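PDB 2O2X: D-glycero-beta-D-manno-heptose-1,7-bisphosphate 7-phosphatase from Mesorhizobium loti, which removes the C-7 phosphate from D-glycero-beta-D-manno-heptose 1,7-bisphosphate, a magnesium-dependent step in making ADP-heptose. Local coordinates for residues 14-25 against 111-120. Sequence-based numbering, arbitrary orientation.
Sequences EPGVWIERIGGR and FVDMVLACAY
W18 and A117, like E20 and V115, are hydrogen-bonded pairs joining antiparallel strands 17-21 and 114-118, an example of backbone pairing flanked at both ends by side-chain contacts. Beyond them D113 O accepts from I22 N, above its carbonyl plane, and from R21 NH1, in that plane on a lone pair. Among charged and polar side chains, R25 NE meets D113 OD1 nearly along its C-O axis in a 2.7 Å salt bridge, and NH2 reaches V112 O at 2.9 Å; one water links R21, I22, R25 and D113. The Y120 hydroxyl donates to the anti lone pair of E14 OE1 (2.6 Å). Two rings are met face-on: bending at chi3 (-74°) brings the R25 guanidinium over F111, planes 28° apart, an off-centre cation-pi stack, and G16 CA sits 3.7 Å from the Y120 centroid. With an alanine at R25, D113 would probably lose its salt-bridge partner, V112 O a donor, and F111 its stacked group. I22 CG1 packs on V115 CG2; I19 CG2 meets L116 CD2 on the opposite face. A117 lies by T79 and C118 by R136, probable substrate-binding residues. In this HAD-like sheet, strand 75-80 runs parallel beside 114-118; helix 91-107 covers W18, V115 and I22, helix 141-150 I19, R21 and M114.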
ATOM      1  N   GLU A  14     -10.561 -15.042  -0.999  1.00 14.98           N
ATOM      2  CA  GLU A  14     -10.202 -16.361  -0.489  1.00 17.25           C
ATOM      3  C   GLU A  14      -9.905 -16.179   0.992  1.00 14.82           C
ATOM      4  O   GLU A  14      -9.905 -15.040   1.476  1.00 14.03           O
ATOM      5  CB  GLU A  14      -9.043 -16.981  -1.265  1.00 19.84           C
ATOM      6  CG  GLU A  14      -7.885 -16.098  -1.466  1.00 17.00           C
ATOM      7  CD  GLU A  14      -6.764 -16.788  -2.233  1.00 21.73           C
ATOM      8  OE1 GLU A  14      -6.017 -17.564  -1.620  1.00 19.98           O
ATOM      9  OE2 GLU A  14      -6.613 -16.543  -3.440  1.00 30.55           O
ATOM     10  N   PRO A  15      -9.715 -17.276   1.750  1.00 14.21           N
ATOM     11  CA  PRO A  15      -9.701 -17.085   3.194  1.00 11.83           C
ATOM     12  C   PRO A  15      -8.638 -16.095   3.696  1.00 10.56           C
ATOM     13  O   PRO A  15      -8.848 -15.477   4.721  1.00 11.61           O
ATOM     14  CB  PRO A  15      -9.423 -18.484   3.729  1.00 13.98           C
ATOM     15  CG  PRO A  15      -9.997 -19.371   2.662  1.00 14.74           C
ATOM     16  CD  PRO A  15      -9.657 -18.719   1.393  1.00 15.47           C
ATOM     17  N   GLY A  16      -7.540 -15.945   2.967  1.00 11.19           N
ATOM     18  CA  GLY A  16      -6.480 -15.043   3.398  1.00  9.52           C
ATOM     19  C   GLY A  16      -6.271 -13.816   2.530  1.00  9.19           C
ATOM     20  O   GLY A  16      -5.227 -13.179   2.635  1.00  8.80           O
ATOM     21  N   VAL A  17      -7.242 -13.447   1.677  1.00  9.11           N
ATOM     22  CA  VAL A  17      -7.095 -12.289   0.806  1.00  8.61           C
ATOM     23  C   VAL A  17      -8.323 -11.407   0.815  1.00  9.77           C
ATOM     24  O   VAL A  17      -9.435 -11.867   0.529  1.00 10.18           O
ATOM     25  CB  VAL A  17      -6.756 -12.664  -0.637  1.00 10.81           C
ATOM     26  CG1 VAL A  17      -6.556 -11.393  -1.471  1.00 12.88           C
ATOM     27  CG2 VAL A  17      -5.539 -13.571  -0.703  1.00 10.99           C
ATOM     28  N   TRP A  18      -8.103 -10.125   1.093  1.00  8.70           N
ATOM     29  CA  TRP A  18      -9.127  -9.091   1.169  1.00  8.82           C
ATOM     30  C   TRP A  18      -8.867  -8.107   0.048  1.00  9.27           C
ATOM     31  O   TRP A  18      -7.747  -7.580  -0.056  1.00  8.76           O
ATOM     32  CB  TRP A  18      -8.986  -8.391   2.516  1.00  8.63           C
ATOM     33  CG  TRP A  18      -9.815  -7.158   2.808  1.00 10.23           C
ATOM     34  CD1 TRP A  18      -9.729  -5.942   2.220  1.00 10.22           C
ATOM     35  CD2 TRP A  18     -10.762  -7.009   3.873  1.00 11.11           C
ATOM     36  NE1 TRP A  18     -10.613  -5.075   2.789  1.00 10.31           N
ATOM     37  CE2 TRP A  18     -11.246  -5.694   3.824  1.00 10.13           C
ATOM     38  CE3 TRP A  18     -11.256  -7.870   4.852  1.00 12.85           C
ATOM     39  CZ2 TRP A  18     -12.219  -5.220   4.705  1.00 14.01           C
ATOM     40  CZ3 TRP A  18     -12.195  -7.402   5.728  1.00 15.16           C
ATOM     41  CH2 TRP A  18     -12.672  -6.093   5.648  1.00 13.28           C
ATOM     42  N   ILE A  19      -9.868  -7.810  -0.780  1.00  9.61           N
ATOM     43  CA  ILE A  19      -9.728  -6.842  -1.862  1.00 11.08           C
ATOM     44  C   ILE A  19     -10.968  -5.966  -1.873  1.00 12.40           C
ATOM     45  O   ILE A  19     -12.095  -6.469  -2.003  1.00 11.00           O
ATOM     46  CB  ILE A  19      -9.563  -7.507  -3.228  1.00 10.22           C
ATOM     47  CG1 ILE A  19      -8.397  -8.499  -3.199  1.00 11.89           C
ATOM     48  CG2 ILE A  19      -9.354  -6.436  -4.301  1.00 12.34           C
ATOM     49  CD1 ILE A  19      -8.102  -9.179  -4.524  1.00 14.86           C
ATOM     50  N   GLU A  20     -10.770  -4.661  -1.730  1.00 10.78           N
ATOM     51  CA  GLU A  20     -11.874  -3.733  -1.475  1.00 13.11           C
ATOM     52  C   GLU A  20     -11.636  -2.430  -2.231  1.00 13.74           C
ATOM     53  O   GLU A  20     -10.635  -1.740  -1.997  1.00 11.66           O
ATOM     54  CB  GLU A  20     -11.915  -3.432   0.026  1.00 13.97           C
ATOM     55  CG  GLU A  20     -13.002  -2.532   0.478  1.00 18.90           C
ATOM     56  CD  GLU A  20     -12.906  -2.191   1.941  1.00 16.96           C
ATOM     57  OE1 GLU A  20     -11.828  -2.416   2.582  1.00 14.38           O
ATOM     58  OE2 GLU A  20     -13.898  -1.610   2.424  1.00 21.35           O
ATOM     59  N   ARG A  21     -12.568  -2.062  -3.108  1.00 12.34           N
ATOM     60  CA  ARG A  21     -12.560  -0.745  -3.746  1.00 12.89           C
ATOM     61  C   ARG A  21     -13.082   0.267  -2.728  1.00 11.13           C
ATOM     62  O   ARG A  21     -14.060  -0.008  -2.025  1.00 13.42           O
ATOM     63  CB  ARG A  21     -13.417  -0.756  -5.012  1.00 12.85           C
ATOM     64  CG  ARG A  21     -13.382   0.500  -5.839  1.00 15.29           C
ATOM     65  CD  ARG A  21     -12.099   0.678  -6.633  1.00 14.94           C
ATOM     66  NE  ARG A  21     -12.331   1.677  -7.682  1.00 23.06           N
ATOM     67  CZ  ARG A  21     -12.280   2.981  -7.473  1.00 22.37           C
ATOM     68  NH1 ARG A  21     -11.975   3.458  -6.274  1.00 22.16           N
ATOM     69  NH2 ARG A  21     -12.520   3.818  -8.463  1.00 27.55           N
ATOM     70  N   ILE A  22     -12.399   1.406  -2.595  1.00 11.68           N
ATOM     71  CA  ILE A  22     -12.729   2.440  -1.609  1.00 11.50           C
ATOM     72  C   ILE A  22     -13.216   3.685  -2.325  1.00 13.33           C
ATOM     73  O   ILE A  22     -12.539   4.214  -3.196  1.00 12.60           O
ATOM     74  CB  ILE A  22     -11.500   2.843  -0.776  1.00 12.69           C
ATOM     75  CG1 ILE A  22     -10.919   1.650  -0.026  1.00 11.94           C
ATOM     76  CG2 ILE A  22     -11.817   3.968   0.186  1.00 14.15           C
ATOM     77  CD1 ILE A  22     -11.787   1.031   0.998  1.00 12.20           C
ATOM     78  N   GLY A  23     -14.378   4.184  -1.939  1.00 15.95           N
ATOM     79  CA  GLY A  23     -14.851   5.463  -2.470  1.00 19.37           C
ATOM     80  C   GLY A  23     -15.356   5.249  -3.867  1.00 19.58           C
ATOM     81  O   GLY A  23     -15.385   4.128  -4.381  1.00 22.02           O
ATOM     82  N   GLY A  24     -15.728   6.336  -4.511  1.00 22.61           N
ATOM     83  CA  GLY A  24     -16.386   6.209  -5.809  1.00 25.82           C
ATOM     84  C   GLY A  24     -15.788   7.110  -6.842  1.00 27.31           C
ATOM     85  O   GLY A  24     -16.479   7.507  -7.783  1.00 28.89           O
ATOM     86  N   ARG A  25     -14.509   7.452  -6.682  1.00 24.92           N
ATOM     87  CA  ARG A  25     -13.833   8.250  -7.690  1.00 25.08           C
ATOM     88  C   ARG A  25     -13.654   7.406  -8.932  1.00 25.08           C
ATOM     89  O   ARG A  25     -13.513   6.203  -8.851  1.00 24.81           O
ATOM     90  CB  ARG A  25     -12.515   8.780  -7.182  1.00 23.40           C
ATOM     91  CG  ARG A  25     -12.688   9.842  -6.143  1.00 22.84           C
ATOM     92  CD  ARG A  25     -11.458  10.036  -5.297  1.00 18.39           C
ATOM     93  NE  ARG A  25     -11.253   8.943  -4.318  1.00 16.06           N
ATOM     94  CZ  ARG A  25     -11.908   8.797  -3.174  1.00 17.30           C
ATOM     95  NH1 ARG A  25     -12.879   9.632  -2.822  1.00 18.04           N
ATOM     96  NH2 ARG A  25     -11.627   7.764  -2.385  1.00 13.08           N
ATOM     97  N   PHE A 111      -7.592  10.606   0.931  1.00 11.87           N
ATOM     98  CA  PHE A 111      -8.280   9.339   0.750  1.00 11.83           C
ATOM     99  C   PHE A 111      -7.449   8.339  -0.039  1.00 11.70           C
ATOM    100  O   PHE A 111      -6.445   8.680  -0.671  1.00 10.22           O
ATOM    101  CB  PHE A 111      -9.624   9.560   0.046  1.00 13.85           C
ATOM    102  CG  PHE A 111      -9.553  10.515  -1.059  1.00 17.07           C
ATOM    103  CD1 PHE A 111      -9.098  10.130  -2.301  1.00 17.66           C
ATOM    104  CD2 PHE A 111      -9.903  11.850  -0.869  1.00 18.64           C
ATOM    105  CE1 PHE A 111      -9.017  11.046  -3.357  1.00 23.36           C
ATOM    106  CE2 PHE A 111      -9.830  12.755  -1.913  1.00 22.06           C
ATOM    107  CZ  PHE A 111      -9.387  12.358  -3.155  1.00 20.84           C
ATOM    108  N   VAL A 112      -7.903   7.092   0.016  1.00 11.18           N
ATOM    109  CA  VAL A 112      -7.350   6.045  -0.827  1.00  8.78           C
ATOM    110  C   VAL A 112      -8.477   5.481  -1.696  1.00  9.80           C
ATOM    111  O   VAL A 112      -9.664   5.797  -1.500  1.00 10.95           O
ATOM    112  CB  VAL A 112      -6.666   4.939  -0.021  1.00  9.28           C
ATOM    113  CG1 VAL A 112      -5.666   5.523   1.002  1.00 10.92           C
ATOM    114  CG2 VAL A 112      -7.644   4.043   0.667  1.00 10.37           C
ATOM    115  N   ASP A 113      -8.091   4.670  -2.675  1.00  8.01           N
ATOM    116  CA  ASP A 113      -9.008   4.173  -3.716  1.00 10.77           C
ATOM    117  C   ASP A 113      -9.175   2.659  -3.764  1.00  9.61           C
ATOM    118  O   ASP A 113     -10.126   2.139  -4.350  1.00  9.35           O
ATOM    119  CB  ASP A 113      -8.539   4.724  -5.038  1.00  9.49           C
ATOM    120  CG  ASP A 113      -8.517   6.235  -5.022  1.00 10.41           C
ATOM    121  OD1 ASP A 113      -9.648   6.812  -4.925  1.00 12.28           O
ATOM    122  OD2 ASP A 113      -7.414   6.837  -5.021  1.00 11.81           O
HETATM  123  N   MSE A 114      -8.261   1.929  -3.134  1.00  9.26           N
HETATM  124  CA  MSE A 114      -8.396   0.477  -3.069  1.00  9.59           C
HETATM  125  C   MSE A 114      -7.542  -0.018  -1.903  1.00  8.63           C
HETATM  126  O   MSE A 114      -6.477   0.560  -1.614  1.00  9.51           O
HETATM  127  CB  MSE A 114      -7.959  -0.165  -4.377  1.00  8.81           C
HETATM  128  CG  MSE A 114      -8.117  -1.658  -4.427  1.00  8.23           C
HETATM  129 SE   MSE A 114      -7.811  -2.474  -6.147  0.75 12.65          SE
HETATM  130  CE  MSE A 114      -9.505  -2.049  -6.954  1.00 18.85           C
ATOM    131  N   VAL A 115      -8.019  -1.060  -1.236  1.00  7.56           N
ATOM    132  CA  VAL A 115      -7.235  -1.761  -0.198  1.00  7.93           C
ATOM    133  C   VAL A 115      -7.138  -3.240  -0.541  1.00  8.87           C
ATOM    134  O   VAL A 115      -8.175  -3.886  -0.753  1.00  8.47           O
ATOM    135  CB  VAL A 115      -7.895  -1.618   1.191  1.00 10.55           C
ATOM    136  CG1 VAL A 115      -7.138  -2.429   2.258  1.00 12.11           C
ATOM    137  CG2 VAL A 115      -7.984  -0.145   1.598  1.00 12.23           C
ATOM    138  N   LEU A 116      -5.916  -3.774  -0.581  1.00  7.78           N
ATOM    139  CA  LEU A 116      -5.665  -5.211  -0.667  1.00  7.46           C
ATOM    140  C   LEU A 116      -4.864  -5.641   0.545  1.00  6.56           C
ATOM    141  O   LEU A 116      -3.957  -4.930   0.990  1.00  8.18           O
ATOM    142  CB  LEU A 116      -4.957  -5.631  -1.944  1.00  9.54           C
ATOM    143  CG  LEU A 116      -5.632  -5.142  -3.234  1.00  7.64           C
ATOM    144  CD1 LEU A 116      -5.060  -3.828  -3.699  1.00  9.23           C
ATOM    145  CD2 LEU A 116      -5.400  -6.141  -4.373  1.00  9.97           C
ATOM    146  N   ALA A 117      -5.223  -6.782   1.113  1.00  6.14           N
ATOM    147  CA  ALA A 117      -4.530  -7.319   2.262  1.00  7.05           C
ATOM    148  C   ALA A 117      -4.399  -8.827   2.168  1.00  7.16           C
ATOM    149  O   ALA A 117      -5.302  -9.520   1.649  1.00  7.96           O
ATOM    150  CB  ALA A 117      -5.251  -6.947   3.549  1.00  8.15           C
ATOM    151  N   CYS A 118      -3.274  -9.324   2.641  1.00  8.70           N
ATOM    152  CA  CYS A 118      -2.929 -10.754   2.584  1.00  7.36           C
ATOM    153  C   CYS A 118      -2.576 -11.269   3.965  1.00  7.59           C
ATOM    154  O   CYS A 118      -1.626 -10.785   4.574  1.00  9.01           O
ATOM    155  CB  CYS A 118      -1.780 -10.994   1.643  1.00  7.84           C
ATOM    156  SG  CYS A 118      -1.448 -12.795   1.494  1.00 11.51           S
ATOM    157  N   ALA A 119      -3.325 -12.272   4.439  1.00  8.07           N
ATOM    158  CA  ALA A 119      -3.157 -12.835   5.790  1.00  8.81           C
ATOM    159  C   ALA A 119      -2.138 -13.963   5.866  1.00 10.09           C
ATOM    160  O   ALA A 119      -1.648 -14.269   6.956  1.00 11.58           O
ATOM    161  CB  ALA A 119      -4.473 -13.333   6.300  1.00 10.39           C
ATOM    162  N   TYR A 120      -1.871 -14.621   4.747  1.00  9.63           N
ATOM    163  CA  TYR A 120      -1.113 -15.871   4.760  1.00  9.65           C
ATOM    164  C   TYR A 120       0.316 -15.687   5.252  1.00 10.77           C
ATOM    165  O   TYR A 120       1.018 -14.744   4.849  1.00 13.26           O
ATOM    166  CB  TYR A 120      -1.055 -16.453   3.359  1.00 10.35           C
ATOM    167  CG  TYR A 120      -2.403 -16.805   2.749  1.00 10.10           C
ATOM    168  CD1 TYR A 120      -3.271 -17.689   3.382  1.00 12.32           C
ATOM    169  CD2 TYR A 120      -2.795 -16.285   1.519  1.00 12.83           C
ATOM    170  CE1 TYR A 120      -4.518 -18.032   2.801  1.00 12.19           C
ATOM    171  CE2 TYR A 120      -4.030 -16.628   0.935  1.00 12.27           C
ATOM    172  CZ  TYR A 120      -4.869 -17.497   1.580  1.00 14.90           C
ATOM    173  OH  TYR A 120      -6.087 -17.816   1.006  1.00 16.02           O
TER
HETATM  174  O   HOH W   1     -12.221   5.875  -5.215  1.00 13.52           O